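Local coordinates for 27kDa outer membrane protein (Silicibacter pomeroyi, PDB 3GYK) that probably acts as a thiol-disulfide oxidoreductase of the DsbA-like thioredoxin family, the construct covering its thioredoxin-like domain, at residues 164-167 against 168-172. Numbering follows the deposited sequence.
Sequences LQDA and VDRAR
Gln165 and Asp169, and likewise Asp166 and Arg170, pair across one turn of helix 161-174, the C-terminal helix of this DsbA-like thioredoxin domain, and illustrate how i to i+4 spacing brings polar side chains together on an alpha-helix. In the salt bridge, Arg170 offers its NE rather than its terminal nitrogens: NE lies 2.9 Å from Asp166 OD2, the N-H pointing almost straight at the oxygen. OD2 sits at the edge of the guanidinium, close to its plane, and is approached on its syn side, though 27° out of the carboxylate plane; the two flat groups stand 77° apart. NE is the one nitrogen bonded, and Asp166 OD1 lies 3.1 Å from the same Arg170 NE, while Arg170 NH2 stays at 3.6 Å or more from both Asp166 OD1 and OD2. The aspartate reaches forward because its CG is anti to the backbone N, beside the carbonyl carbon. Asp166 was modelled in two conformers, however, so the bridge may exist in only part of the molecules.

In the neighbouring pair the planes are nearer parallel but the bond is bent (143°). Gln165 bends at chi2, and its NE2 approaches Asp169 OD1 at 3.1 Å from above the carboxylate plane. NE2 also donates to Asp51, at the loop after helix 35-50, so the amide links two acidic side chains, which probably restrains its rotation.

On the face of the helix that meets the sheet, the buried Val168 packs against Val24 and Val26 of strand 24-30 and Val150 of strand 147-150. The guanidinium of Arg172, salt-bridged to Asp23 and Asp51, lays one face over this valine, whose CG1 lies near the rim of that face. Val168 CG1 also lies 3.8 Å from Gln165 NE2.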
ATOM      1  N   LEU A 164       5.395 -13.153  -7.407  1.00  8.89           N
ATOM      2  CA  LEU A 164       4.526 -13.025  -6.241  1.00  9.76           C
ATOM      3  C   LEU A 164       3.767 -14.353  -6.022  1.00  9.69           C
ATOM      4  O   LEU A 164       3.699 -14.850  -4.895  1.00  9.88           O
ATOM      5  CB  LEU A 164       3.519 -11.856  -6.409  1.00  9.46           C
ATOM      6  CG  LEU A 164       4.210 -10.488  -6.223  1.00 10.48           C
ATOM      7  CD1 LEU A 164       3.358  -9.385  -6.779  1.00 13.00           C
ATOM      8  CD2 LEU A 164       4.521 -10.215  -4.747  1.00 12.20           C
ATOM      9  N   GLN A 165       3.213 -14.916  -7.093  1.00  9.23           N
ATOM     10  CA  GLN A 165       2.454 -16.162  -6.965  1.00  9.33           C
ATOM     11  C   GLN A 165       3.341 -17.296  -6.470  1.00  9.60           C
ATOM     12  O   GLN A 165       2.912 -18.095  -5.629  1.00  8.90           O
ATOM     13  CB  GLN A 165       1.762 -16.536  -8.285  1.00  9.86           C
ATOM     14  CG  GLN A 165       0.796 -17.717  -8.188  1.00 10.11           C
ATOM     15  CD  GLN A 165      -0.436 -17.351  -7.373  1.00 11.76           C
ATOM     16  OE1 GLN A 165      -1.285 -16.591  -7.841  1.00 11.70           O
ATOM     17  NE2 GLN A 165      -0.523 -17.864  -6.144  1.00  9.00           N
ATOM     18  N   ASP A 166       4.570 -17.373  -6.979  0.50  9.77           N
ATOM     19  CA  ASP A 166       5.499 -18.395  -6.504  0.50 10.65           C
ATOM     20  C   ASP A 166       5.751 -18.239  -5.001  0.50 10.52           C
ATOM     21  O   ASP A 166       5.790 -19.236  -4.276  0.50 10.87           O
ATOM     22  CB  ASP A 166       6.819 -18.353  -7.270  0.50 10.87           C
ATOM     23  CG  ASP A 166       7.805 -19.387  -6.769  0.50 11.89           C
ATOM     24  OD1 ASP A 166       7.468 -20.583  -6.788  0.50 13.38           O
ATOM     25  OD2 ASP A 166       8.914 -19.006  -6.347  0.50 14.39           O
ATOM     26  N   ALA A 167       5.916 -16.997  -4.543  1.00 10.54           N
ATOM     27  CA  ALA A 167       6.181 -16.727  -3.124  1.00  9.94           C
ATOM     28  C   ALA A 167       4.972 -17.136  -2.283  1.00  9.85           C
ATOM     29  O   ALA A 167       5.112 -17.745  -1.206  1.00  8.47           O
ATOM     30  CB  ALA A 167       6.550 -15.253  -2.907  1.00 10.59           C
ATOM     31  N   VAL A 168       3.782 -16.822  -2.797  1.00  8.59           N
ATOM     32  CA  VAL A 168       2.547 -17.202  -2.124  1.00  8.89           C
ATOM     33  C   VAL A 168       2.451 -18.732  -2.055  1.00  9.06           C
ATOM     34  O   VAL A 168       2.156 -19.307  -0.987  1.00  9.15           O
ATOM     35  CB  VAL A 168       1.316 -16.609  -2.848  1.00  8.92           C
ATOM     36  CG1 VAL A 168       0.009 -17.301  -2.404  1.00  7.55           C
ATOM     37  CG2 VAL A 168       1.249 -15.113  -2.591  1.00  9.88           C
ATOM     38  N   ASP A 169       2.675 -19.402  -3.190  1.00  8.43           N
ATOM     39  CA  ASP A 169       2.569 -20.872  -3.218  1.00  9.70           C
ATOM     40  C   ASP A 169       3.560 -21.520  -2.242  1.00 10.05           C
ATOM     41  O   ASP A 169       3.239 -22.502  -1.561  1.00  8.93           O
ATOM     42  CB  ASP A 169       2.795 -21.431  -4.638  1.00  9.65           C
ATOM     43  CG  ASP A 169       1.694 -21.014  -5.628  1.00 13.39           C
ATOM     44  OD1 ASP A 169       0.601 -20.553  -5.207  1.00 13.31           O
ATOM     45  OD2 ASP A 169       1.937 -21.149  -6.844  1.00 17.26           O
ATOM     46  N   ARG A 170       4.769 -20.969  -2.188  1.00 11.26           N
ATOM     47  CA  ARG A 170       5.819 -21.506  -1.290  1.00 12.27           C
ATOM     48  C   ARG A 170       5.421 -21.356   0.177  1.00 12.07           C
ATOM     49  O   ARG A 170       5.648 -22.256   0.984  1.00 12.22           O
ATOM     50  CB  ARG A 170       7.166 -20.809  -1.545  1.00 12.84           C
ATOM     51  CG  ARG A 170       7.910 -21.440  -2.682  1.00 16.34           C
ATOM     52  CD  ARG A 170       9.165 -20.660  -3.096  1.00 22.46           C
ATOM     53  NE  ARG A 170       9.524 -21.054  -4.458  1.00 28.08           N
ATOM     54  CZ  ARG A 170      10.171 -22.179  -4.772  1.00 30.53           C
ATOM     55  NH1 ARG A 170      10.564 -23.027  -3.820  1.00 30.78           N
ATOM     56  NH2 ARG A 170      10.435 -22.458  -6.047  1.00 32.76           N
ATOM     57  N   ALA A 171       4.816 -20.215   0.496  1.00 11.87           N
ATOM     58  CA  ALA A 171       4.344 -19.940   1.846  1.00 12.47           C
ATOM     59  C   ALA A 171       3.302 -20.959   2.261  1.00 12.91           C
ATOM     60  O   ALA A 171       3.320 -21.459   3.390  1.00 12.80           O
ATOM     61  CB  ALA A 171       3.787 -18.485   1.950  1.00 12.00           C
ATOM     62  N   ARG A 172       2.413 -21.309   1.331  1.00 13.60           N
ATOM     63  CA  ARG A 172       1.379 -22.299   1.636  1.00 14.40           C
ATOM     64  C   ARG A 172       1.988 -23.668   1.836  1.00 16.39           C
ATOM     65  O   ARG A 172       1.578 -24.401   2.735  1.00 16.49           O
ATOM     66  CB  ARG A 172       0.320 -22.354   0.537  1.00 14.15           C
ATOM     67  CG  ARG A 172      -0.479 -21.094   0.477  1.00 12.43           C
ATOM     68  CD  ARG A 172      -1.740 -21.258  -0.354  1.00 12.43           C
ATOM     69  NE  ARG A 172      -2.495 -20.006  -0.344  1.00  8.84           N
ATOM     70  CZ  ARG A 172      -2.788 -19.298  -1.434  1.00  9.08           C
ATOM     71  NH1 ARG A 172      -2.451 -19.751  -2.642  1.00  5.34           N
ATOM     72  NH2 ARG A 172      -3.481 -18.175  -1.319  1.00  7.15           N
TER